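Local coordinates for protein tyrocidine synthetase 3 (Brevibacillus brevis, PDB 2JGP) that probably carries the growing tyrocidine chain on a phosphopantetheine-bearing carrier domain and forms peptide bonds in the adjoining condensation domain of this nonribosomal peptide synthetase, at residues 55-63 / 76-86; 96-107 / 154-165. All blocks are in the same frame, centred on the assembly; numbering follows the deposited sequence. Where two conformers were deposited one is given.

Contact 1 (55-63 / 76-86)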
loop_
_atom_site.group_PDB
_atom_site.type_symbol
_atom_site.label_atom_id
_atom_site.label_comp_id
_atom_site.label_asym_id
_atom_site.label_seq_id
_atom_site.Cartn_x
_atom_site.Cartn_y
_atom_site.Cartn_z
ATOM N N TYR A 55 14.931 -0.464 -17.879
ATOM C CA TYR A 55 15.087 -0.988 -16.508
ATOM C C TYR A 55 16.516 -1.345 -16.082
ATOM O O TYR A 55 16.715 -1.780 -14.951
ATOM C CB TYR A 55 14.171 -2.202 -16.315
ATOM C CG TYR A 55 12.729 -1.876 -16.602
ATOM C CD1 TYR A 55 12.091 -2.359 -17.743
ATOM C CD2 TYR A 55 12.011 -1.037 -15.753
ATOM C CE1 TYR A 55 10.761 -2.037 -18.014
ATOM C CE2 TYR A 55 10.688 -0.706 -16.014
ATOM C CZ TYR A 55 10.069 -1.207 -17.142
ATOM O OH TYR A 55 8.765 -0.863 -17.395
ATOM N N GLN A 56 17.501 -1.152 -16.960
ATOM C CA GLN A 56 18.892 -1.541 -16.668
ATOM C C GLN A 56 18.991 -2.974 -16.150
ATOM O O GLN A 56 19.722 -3.255 -15.195
ATOM C CB GLN A 56 19.533 -0.583 -15.658
ATOM C CG GLN A 56 20.208 0.618 -16.266
ATOM C CD GLN A 56 20.989 1.397 -15.240
ATOM O OE1 GLN A 56 20.485 1.691 -14.159
ATOM N NE2 GLN A 56 22.231 1.740 -15.569
ATOM N N VAL A 57 18.228 -3.871 -16.763
ATOM C CA VAL A 57 18.307 -5.287 -16.452
ATOM C C VAL A 57 18.811 -5.980 -17.705
ATOM O O VAL A 57 18.240 -5.818 -18.780
ATOM C CB VAL A 57 16.952 -5.856 -16.014
ATOM C CG1 VAL A 57 17.042 -7.366 -15.820
ATOM C CG2 VAL A 57 16.498 -5.178 -14.718
ATOM N N ASP A 58 19.896 -6.729 -17.557
ATOM C CA ASP A 58 20.559 -7.369 -18.681
ATOM C C ASP A 58 20.170 -8.840 -18.719
ATOM O O ASP A 58 20.624 -9.633 -17.895
ATOM C CB ASP A 58 22.071 -7.196 -18.549
ATOM C CG ASP A 58 22.495 -5.730 -18.562
ATOM O OD1 ASP A 58 21.969 -4.961 -19.397
ATOM O OD2 ASP A 58 23.352 -5.345 -17.738
ATOM N N ILE A 59 19.299 -9.185 -19.661
ATOM C CA ILE A 59 18.804 -10.543 -19.815
ATOM C C ILE A 59 19.602 -11.198 -20.939
ATOM O O ILE A 59 19.540 -10.730 -22.077
ATOM C CB ILE A 59 17.312 -10.555 -20.203
ATOM C CG1 ILE A 59 16.459 -9.873 -19.130
ATOM C CG2 ILE A 59 16.825 -11.983 -20.420
ATOM C CD1 ILE A 59 15.027 -9.606 -19.590
ATOM N N PRO A 60 20.364 -12.266 -20.630
ATOM C CA PRO A 60 21.101 -12.926 -21.704
ATOM C C PRO A 60 20.136 -13.482 -22.739
ATOM O O PRO A 60 19.049 -13.927 -22.378
ATOM C CB PRO A 60 21.836 -14.065 -20.985
ATOM C CG PRO A 60 21.835 -13.691 -19.543
ATOM C CD PRO A 60 20.578 -12.926 -19.330
ATOM N N LEU A 61 20.521 -13.456 -24.012
ATOM C CA LEU A 61 19.652 -13.975 -25.065
ATOM C C LEU A 61 19.337 -15.447 -24.816
ATOM O O LEU A 61 18.209 -15.883 -25.014
ATOM C CB LEU A 61 20.285 -13.782 -26.443
ATOM C CG LEU A 61 19.418 -14.132 -27.654
ATOM C CD1 LEU A 61 18.122 -13.321 -27.650
ATOM C CD2 LEU A 61 20.200 -13.912 -28.944
ATOM N N ARG A 62 20.341 -16.197 -24.372
ATOM C CA ARG A 62 20.172 -17.611 -24.009
ATOM C C ARG A 62 19.032 -17.870 -23.029
ATOM O O ARG A 62 18.356 -18.892 -23.123
ATOM C CB ARG A 62 21.467 -18.209 -23.434
ATOM C CG ARG A 62 22.293 -17.288 -22.548
ATOM C CD ARG A 62 23.309 -16.452 -23.357
ATOM N NE ARG A 62 24.687 -16.662 -22.906
ATOM C CZ ARG A 62 25.775 -16.450 -23.650
ATOM N NH1 ARG A 62 25.683 -16.007 -24.904
ATOM N NH2 ARG A 62 26.975 -16.685 -23.134
ATOM N N ILE A 63 18.834 -16.952 -22.086
ATOM C CA ILE A 63 17.776 -17.089 -21.091
ATOM C C ILE A 63 16.383 -16.856 -21.687
ATOM O O ILE A 63 15.428 -17.545 -21.320
ATOM C CB ILE A 63 18.011 -16.132 -19.901
ATOM C CG1 ILE A 63 19.290 -16.525 -19.152
ATOM C CG2 ILE A 63 16.826 -16.145 -18.962
ATOM C CD1 ILE A 63 19.250 -17.914 -18.536
ATOM N N PHE A 76 12.966 -15.534 -13.504
ATOM C CA PHE A 76 14.416 -15.434 -13.661
ATOM C C PHE A 76 14.937 -14.080 -13.159
ATOM O O PHE A 76 15.922 -14.028 -12.416
ATOM C CB PHE A 76 14.820 -15.637 -15.124
ATOM C CG PHE A 76 16.250 -15.267 -15.409
ATOM C CD1 PHE A 76 17.265 -16.186 -15.217
ATOM C CD2 PHE A 76 16.578 -13.991 -15.864
ATOM C CE1 PHE A 76 18.580 -15.848 -15.477
ATOM C CE2 PHE A 76 17.897 -13.645 -16.122
ATOM C CZ PHE A 76 18.895 -14.575 -15.935
ATOM N N ILE A 77 14.277 -12.996 -13.558
ATOM C CA ILE A 77 14.698 -11.649 -13.136
ATOM C C ILE A 77 14.593 -11.498 -11.621
ATOM O O ILE A 77 15.480 -10.918 -10.988
ATOM C CB ILE A 77 13.867 -10.534 -13.800
ATOM C CG1 ILE A 77 14.047 -10.541 -15.319
ATOM C CG2 ILE A 77 14.274 -9.156 -13.244
ATOM C CD1 ILE A 77 13.130 -9.556 -16.031
ATOM N N GLU A 78 13.517 -12.028 -11.045
ATOM C CA GLU A 78 13.317 -11.993 -9.587
ATOM C C GLU A 78 14.408 -12.720 -8.808
ATOM O O GLU A 78 14.731 -12.344 -7.681
ATOM C CB GLU A 78 11.972 -12.622 -9.221
ATOM C CG GLU A 78 10.780 -11.769 -9.560
ATOM C CD GLU A 78 9.472 -12.542 -9.580
ATOM O OE1 GLU A 78 9.483 -13.784 -9.438
ATOM O OE2 GLU A 78 8.418 -11.899 -9.754
ATOM N N GLU A 79 14.956 -13.774 -9.403
ATOM C CA GLU A 79 15.902 -14.646 -8.718
ATOM C C GLU A 79 17.358 -14.323 -9.050
ATOM O O GLU A 79 18.266 -14.983 -8.537
ATOM C CB GLU A 79 15.579 -16.108 -9.057
ATOM C CG GLU A 79 14.237 -16.553 -8.479
ATOM C CD GLU A 79 13.662 -17.793 -9.139
ATOM O OE1 GLU A 79 12.417 -17.925 -9.142
ATOM O OE2 GLU A 79 14.439 -18.629 -9.649
ATOM N N THR A 80 17.580 -13.297 -9.873
ATOM C CA THR A 80 18.911 -12.989 -10.397
ATOM C C THR A 80 19.385 -11.607 -9.950
ATOM O O THR A 80 18.754 -10.599 -10.257
ATOM C CB THR A 80 18.922 -13.074 -11.941
ATOM O OG1 THR A 80 18.539 -14.394 -12.344
ATOM C CG2 THR A 80 20.307 -12.760 -12.505
ATOM N N ALA A 81 20.501 -11.574 -9.224
ATOM C CA ALA A 81 21.118 -10.324 -8.782
ATOM C C ALA A 81 22.031 -9.735 -9.862
ATOM O O ALA A 81 22.156 -8.518 -9.994
ATOM C CB ALA A 81 21.912 -10.564 -7.511
ATOM N N LYS A 82 22.657 -10.619 -10.634
ATOM C CA LYS A 82 23.621 -10.216 -11.654
ATOM C C LYS A 82 22.938 -9.406 -12.749
ATOM O O LYS A 82 21.908 -9.809 -13.276
ATOM C CB LYS A 82 24.297 -11.450 -12.258
ATOM C CG LYS A 82 25.373 -11.141 -13.290
ATOM C CD LYS A 82 26.029 -12.417 -13.799
ATOM C CE LYS A 82 26.760 -12.186 -15.110
ATOM N NZ LYS A 82 25.815 -11.930 -16.232
ATOM N N GLY A 83 23.519 -8.256 -13.089
ATOM C CA GLY A 83 22.959 -7.394 -14.136
ATOM C C GLY A 83 21.521 -6.977 -13.875
ATOM O O GLY A 83 20.723 -6.849 -14.811
ATOM N N ASN A 84 21.187 -6.787 -12.600
ATOM C CA ASN A 84 19.852 -6.378 -12.186
ATOM C C ASN A 84 19.990 -5.300 -11.109
ATOM O O ASN A 84 20.286 -5.598 -9.954
ATOM C CB ASN A 84 19.056 -7.581 -11.660
ATOM C CG ASN A 84 17.659 -7.204 -11.179
ATOM O OD1 ASN A 84 17.291 -6.025 -11.128
ATOM N ND2 ASN A 84 16.870 -8.213 -10.820
ATOM N N VAL A 85 19.785 -4.044 -11.494
ATOM C CA VAL A 85 19.960 -2.937 -10.559
ATOM C C VAL A 85 18.841 -2.859 -9.515
ATOM O O VAL A 85 18.936 -2.049 -8.595
ATOM C CB VAL A 85 20.070 -1.567 -11.282
ATOM C CG1 VAL A 85 21.282 -1.549 -12.218
ATOM C CG2 VAL A 85 18.789 -1.252 -12.030
ATOM N N PHE A 86 17.793 -3.675 -9.671
ATOM C CA PHE A 86 16.676 -3.748 -8.712
ATOM C C PHE A 86 16.887 -4.783 -7.606
ATOM O O PHE A 86 16.070 -4.891 -6.693
ATOM C CB PHE A 86 15.366 -4.083 -9.440
ATOM C CG PHE A 86 14.833 -2.962 -10.265
ATOM C CD1 PHE A 86 15.261 -2.777 -11.573
ATOM C CD2 PHE A 86 13.898 -2.086 -9.738
ATOM C CE1 PHE A 86 14.765 -1.743 -12.332
ATOM C CE2 PHE A 86 13.399 -1.041 -10.502
ATOM C CZ PHE A 86 13.833 -0.870 -11.797
#

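Contact 2 (96-107 / 154-165)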
loop_
_atom_site.group_PDB
_atom_site.type_symbol
_atom_site.label_atom_id
_atom_site.label_comp_id
_atom_site.label_asym_id
_atom_site.label_seq_id
_atom_site.Cartn_x
_atom_site.Cartn_y
_atom_site.Cartn_z
ATOM N N TYR A 96 26.399 3.365 10.512
ATOM C CA TYR A 96 25.033 3.828 10.316
ATOM C C TYR A 96 24.591 3.434 8.922
ATOM O O TYR A 96 25.421 3.128 8.065
ATOM C CB TYR A 96 24.947 5.351 10.423
ATOM C CG TYR A 96 25.464 5.939 11.707
ATOM C CD1 TYR A 96 26.773 6.396 11.801
ATOM C CD2 TYR A 96 24.639 6.073 12.820
ATOM C CE1 TYR A 96 27.257 6.952 12.972
ATOM C CE2 TYR A 96 25.113 6.629 13.999
ATOM C CZ TYR A 96 26.425 7.066 14.065
ATOM O OH TYR A 96 26.911 7.615 15.217
ATOM N N TYR A 97 23.284 3.467 8.692
ATOM C CA TYR A 97 22.724 3.140 7.386
ATOM C C TYR A 97 21.800 4.261 6.932
ATOM O O TYR A 97 21.168 4.916 7.764
ATOM C CB TYR A 97 21.983 1.809 7.453
ATOM C CG TYR A 97 22.860 0.680 7.936
ATOM C CD1 TYR A 97 22.962 0.382 9.291
ATOM C CD2 TYR A 97 23.605 -0.076 7.039
ATOM C CE1 TYR A 97 23.778 -0.648 9.740
ATOM C CE2 TYR A 97 24.421 -1.111 7.475
ATOM C CZ TYR A 97 24.507 -1.388 8.824
ATOM O OH TYR A 97 25.316 -2.413 9.248
ATOM N N PRO A 98 21.711 4.487 5.607
ATOM C CA PRO A 98 20.796 5.533 5.177
ATOM C C PRO A 98 19.362 5.203 5.575
ATOM O O PRO A 98 18.997 4.026 5.673
ATOM C CB PRO A 98 20.947 5.537 3.646
ATOM C CG PRO A 98 21.486 4.182 3.305
ATOM C CD PRO A 98 22.353 3.805 4.468
ATOM N N VAL A 99 18.560 6.232 5.818
ATOM C CA VAL A 99 17.120 6.042 5.925
ATOM C C VAL A 99 16.515 5.894 4.535
ATOM O O VAL A 99 17.093 6.347 3.549
ATOM C CB VAL A 99 16.436 7.206 6.666
ATOM C CG1 VAL A 99 16.925 7.270 8.098
ATOM C CG2 VAL A 99 16.678 8.529 5.945
ATOM N N SER A 100 15.369 5.224 4.459
ATOM C CA SER A 100 14.572 5.230 3.242
ATOM C C SER A 100 13.967 6.622 3.038
ATOM O O SER A 100 13.938 7.448 3.963
ATOM C CB SER A 100 13.469 4.188 3.327
ATOM O OG SER A 100 12.564 4.504 4.366
ATOM N N SER A 101 13.493 6.870 1.823
ATOM C CA SER A 101 12.836 8.129 1.484
ATOM C C SER A 101 11.664 8.410 2.430
ATOM O O SER A 101 11.528 9.520 2.939
ATOM C CB SER A 101 12.363 8.095 0.024
ATOM O OG SER A 101 11.747 9.320 -0.334
ATOM N N ALA A 102 10.845 7.392 2.689
ATOM C CA ALA A 102 9.688 7.526 3.587
ATOM C C ALA A 102 10.102 7.839 5.029
ATOM O O ALA A 102 9.516 8.702 5.673
ATOM C CB ALA A 102 8.832 6.270 3.540
ATOM N N GLN A 103 11.115 7.139 5.527
ATOM C CA GLN A 103 11.680 7.436 6.851
ATOM C C GLN A 103 12.219 8.865 6.950
ATOM O O GLN A 103 12.079 9.523 7.991
ATOM C CB GLN A 103 12.819 6.479 7.167
ATOM C CG GLN A 103 12.405 5.087 7.589
ATOM C CD GLN A 103 13.606 4.221 7.916
ATOM O OE1 GLN A 103 14.624 4.268 7.223
ATOM N NE2 GLN A 103 13.499 3.439 8.980
ATOM N N LYS A 104 12.865 9.335 5.885
ATOM C CA LYS A 104 13.450 10.675 5.892
ATOM C C LYS A 104 12.373 11.736 6.114
ATOM O O LYS A 104 12.557 12.655 6.911
ATOM C CB LYS A 104 14.205 10.955 4.594
ATOM C CG LYS A 104 14.921 12.309 4.575
ATOM C CD LYS A 104 15.850 12.426 3.393
ATOM C CE LYS A 104 16.620 13.725 3.414
ATOM N NZ LYS A 104 17.627 13.773 2.327
ATOM N N ARG A 105 11.254 11.597 5.408
ATOM C CA ARG A 105 10.138 12.538 5.529
ATOM C C ARG A 105 9.539 12.522 6.935
ATOM O O ARG A 105 9.286 13.578 7.520
ATOM C CB ARG A 105 9.060 12.225 4.488
ATOM C CG ARG A 105 7.788 13.053 4.652
ATOM C CD ARG A 105 7.005 13.197 3.362
ATOM N NE ARG A 105 6.115 14.359 3.432
ATOM C CZ ARG A 105 4.906 14.370 3.997
ATOM N NH1 ARG A 105 4.399 13.269 4.550
ATOM N NH2 ARG A 105 4.194 15.491 4.006
ATOM N N MET A 106 9.318 11.326 7.476
ATOM C CA MET A 106 8.778 11.180 8.825
ATOM C C MET A 106 9.715 11.777 9.867
ATOM O O MET A 106 9.264 12.471 10.775
ATOM C CB MET A 106 8.502 9.708 9.156
ATOM C CG MET A 106 7.344 9.112 8.393
ATOM S SD MET A 106 7.089 7.391 8.867
ATOM C CE MET A 106 5.796 6.917 7.729
ATOM N N TYR A 107 11.014 11.518 9.731
ATOM C CA TYR A 107 12.001 12.074 10.664
ATOM C C TYR A 107 11.953 13.599 10.690
ATOM O O TYR A 107 11.861 14.208 11.760
ATOM C CB TYR A 107 13.423 11.617 10.317
ATOM C CG TYR A 107 14.429 12.061 11.351
ATOM C CD1 TYR A 107 14.678 11.294 12.489
ATOM C CD2 TYR A 107 15.096 13.278 11.220
ATOM C CE1 TYR A 107 15.586 11.713 13.452
ATOM C CE2 TYR A 107 16.007 13.702 12.172
ATOM C CZ TYR A 107 16.244 12.918 13.290
ATOM O OH TYR A 107 17.150 13.359 14.234
ATOM N N PHE A 154 17.283 6.669 15.393
ATOM C CA PHE A 154 17.713 7.587 14.343
ATOM C C PHE A 154 18.629 8.645 14.916
ATOM O O PHE A 154 18.469 9.063 16.065
ATOM C CB PHE A 154 16.517 8.252 13.670
ATOM C CG PHE A 154 15.575 7.285 13.015
ATOM C CD1 PHE A 154 15.684 6.991 11.664
ATOM C CD2 PHE A 154 14.586 6.662 13.754
ATOM C CE1 PHE A 154 14.810 6.096 11.064
ATOM C CE2 PHE A 154 13.704 5.773 13.161
ATOM C CZ PHE A 154 13.826 5.479 11.816
ATOM N N ALA A 155 19.596 9.058 14.105
ATOM C CA ALA A 155 20.495 10.153 14.440
ATOM C C ALA A 155 20.701 10.973 13.178
ATOM O O ALA A 155 20.303 10.542 12.093
ATOM C CB ALA A 155 21.816 9.614 14.955
ATOM N N VAL A 156 21.294 12.158 13.319
ATOM C CA VAL A 156 21.683 12.958 12.164
ATOM C C VAL A 156 23.189 12.843 11.995
ATOM O O VAL A 156 23.951 13.183 12.897
ATOM C CB VAL A 156 21.259 14.438 12.307
ATOM C CG1 VAL A 156 21.843 15.290 11.174
ATOM C CG2 VAL A 156 19.744 14.540 12.309
ATOM N N VAL A 157 23.608 12.336 10.843
ATOM C CA VAL A 157 25.021 12.160 10.538
ATOM C C VAL A 157 25.281 12.769 9.173
ATOM O O VAL A 157 24.575 12.470 8.212
ATOM C CB VAL A 157 25.409 10.666 10.537
ATOM C CG1 VAL A 157 26.818 10.469 9.983
ATOM C CG2 VAL A 157 25.286 10.093 11.951
ATOM N N ASN A 158 26.284 13.633 9.102
ATOM C CA ASN A 158 26.558 14.406 7.896
ATOM C C ASN A 158 25.274 14.997 7.295
ATOM O O ASN A 158 25.013 14.862 6.101
ATOM C CB ASN A 158 27.327 13.544 6.886
ATOM C CG ASN A 158 28.686 13.095 7.413
ATOM O OD1 ASN A 158 29.285 13.759 8.250
ATOM N ND2 ASN A 158 29.174 11.966 6.920
ATOM N N GLY A 159 24.462 15.619 8.150
ATOM C CA GLY A 159 23.278 16.368 7.716
ATOM C C GLY A 159 22.065 15.576 7.272
ATOM O O GLY A 159 21.076 16.163 6.816
ATOM N N GLU A 160 22.123 14.248 7.412
ATOM C CA GLU A 160 21.052 13.367 7.001
ATOM C C GLU A 160 20.577 12.573 8.200
ATOM O O GLU A 160 21.396 12.162 9.023
ATOM C CB GLU A 160 21.551 12.374 5.953
ATOM C CG GLU A 160 22.023 12.995 4.666
ATOM C CD GLU A 160 20.901 13.635 3.871
ATOM O OE1 GLU A 160 19.730 13.217 4.025
ATOM O OE2 GLU A 160 21.200 14.553 3.085
ATOM N N PRO A 161 19.257 12.330 8.294
ATOM C CA PRO A 161 18.795 11.321 9.235
ATOM C C PRO A 161 19.388 9.983 8.812
ATOM O O PRO A 161 19.467 9.708 7.611
ATOM C CB PRO A 161 17.273 11.310 9.039
ATOM C CG PRO A 161 16.953 12.555 8.275
ATOM C CD PRO A 161 18.154 12.923 7.517
ATOM N N VAL A 162 19.823 9.180 9.775
ATOM C CA VAL A 162 20.334 7.844 9.486
ATOM C C VAL A 162 19.805 6.840 10.496
ATOM O O VAL A 162 19.438 7.204 11.623
ATOM C CB VAL A 162 21.880 7.794 9.499
ATOM C CG1 VAL A 162 22.459 8.618 8.354
ATOM C CG2 VAL A 162 22.429 8.278 10.851
ATOM N N GLN A 163 19.784 5.578 10.077
ATOM C CA GLN A 163 19.371 4.482 10.934
ATOM C C GLN A 163 20.548 4.001 11.758
ATOM O O GLN A 163 21.626 3.735 11.222
ATOM C CB GLN A 163 18.848 3.318 10.101
ATOM C CG GLN A 163 17.686 3.668 9.220
ATOM C CD GLN A 163 17.108 2.453 8.546
ATOM O OE1 GLN A 163 16.371 1.682 9.165
ATOM N NE2 GLN A 163 17.455 2.256 7.270
ATOM N N ASN A 164 20.329 3.902 13.063
ATOM C CA ASN A 164 21.312 3.390 13.999
ATOM C C ASN A 164 20.764 2.073 14.536
ATOM O O ASN A 164 19.786 2.056 15.276
ATOM C CB ASN A 164 21.545 4.416 15.112
ATOM C CG ASN A 164 22.729 4.077 16.002
ATOM O OD1 ASN A 164 23.342 3.020 15.875
ATOM N ND2 ASN A 164 23.050 4.987 16.922
ATOM N N ILE A 165 21.376 0.967 14.122
ATOM C CA ILE A 165 20.881 -0.367 14.459
ATOM C C ILE A 165 21.596 -0.846 15.708
ATOM O O ILE A 165 22.829 -0.905 15.732
ATOM C CB ILE A 165 21.140 -1.381 13.317
ATOM C CG1 ILE A 165 20.695 -0.812 11.967
ATOM C CG2 ILE A 165 20.429 -2.698 13.597
ATOM C CD1 ILE A 165 19.258 -0.468 11.890
HETATM O O HOH W 1 20.309 8.811 5.221
HETATM O O HOH W 2 17.417 11.751 16.151
#

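Contact 1 (55-63 / 76-86)
The carbonyl oxygen of Gly83 is met by two groups from the 55-63 side. Asp58 N donates a hydrogen bond to Gly83 O at 2.9 Å, nearly straight (169°) and lying in the carbonyl plane, and the CA-H of Val57 makes a weaker CA-H...O contact with the same oxygen. This is a single backbone bridge, Val57 beside Asn84, and it ties the loop after helix 41-55 of the carrier domain to the segment leaving helix 70-79 for the condensation domain. Gly83 takes a positive phi (57°) beside Asp58, a conformation that favours glycine.

From the bridge the two branches of Val57 part. CG1, anti to the backbone N (chi1 175°), reaches Ile77 CG2, while CG2 turns to the ring of Phe86 and to Asn84 OD1. That amide is pinned at both ends: ND2 donates to Thr80 O at 3.1 Å, and OD1 receives Phe86 N from above its carbonyl plane, closing an Asx turn. Phe86 in turn offers its ring edge to Tyr55 O, with CE1 3.3 Å away; Trp11 and Arg14 of helix 10-23 also meet this ring.

At the far end Phe76 is sandwiched. Ile63 CG2 sits over the ring centre, 3.6 Å from the centroid, a CH-pi contact, while Thr80 OG1 lies over the opposite face as it donates to Phe76 O. Between the two ends, Ile59 CD1 meets Ile77 CD1 crosswise at 4.0 Å.

A single backbone bond and the CA-H contact to the same oxygen thus fix the register at Val57 and Asn84, with apolar contacts to either end of it. The union of 55-63 with 76-86 therefore rests on main-chain polarity and hydrocarbon packing, without a salt bridge between them; Val85 O is also bonded to Trp259.

Contact 2 (96-107 / 154-165)
Chi1 of -58° and an extended chain beyond CG carry the amide of Gln163 across to Pro98 O, while Gln103, with chi1 -77° and its own extended chain, brings a second amide to meet it. The setting is a small antiparallel sheet of the condensation domain, in which strand 160-165 runs between 97-98 and the hairpin partner 152-157, with helix 101-113 packed against it. Tyr97 and Gln163 form the hydrogen-bonded pair that joins the short, weakly bonded strand 97-98 to 160-165. Gln163 NE2 then donates to Pro98 O at 2.8 Å, the acceptor lying in the amide plane; the bond from Gln103 NE2 to Gln163 OE1 is weak, and NE2 of Gln103 also serves Ser223 O. Ser100 OG accepts from Gln103 N and Gln103 OE1 takes Ser100 N on a lone pair, a capping box at the start of helix 101-113.

Along the helix, Tyr107 receives Pro161 CB over one ring face, offset toward the rim, and touches Phe154 CB with CE1. Tyr96, outside the helix, takes Val157 CG2 over its ring centre. Lys104 stretches out to a salt bridge: NZ lies 2.8 Å from Glu160 OE1, on the syn lone pair of that carboxylate oxygen.

The two contacts follow one another along the chain and share no secondary-structure element: contact 1 closes in the carrier part and the start of the linker, and contact 2 opens inside the condensation domain. Their centres are about 30 Å apart and their nearest atoms about 14 Å. Both are partly buried, neither wholly core nor wholly surface. Contact 1 joins loops and helix ends through a lone bridge, with hydrocarbon groups doing most of the rest. Contact 2, the larger at 870 Å² against 572 Å², sets a helix on a sheet and adds buried amides, water bridges and a salt bridge near the hairpin turn.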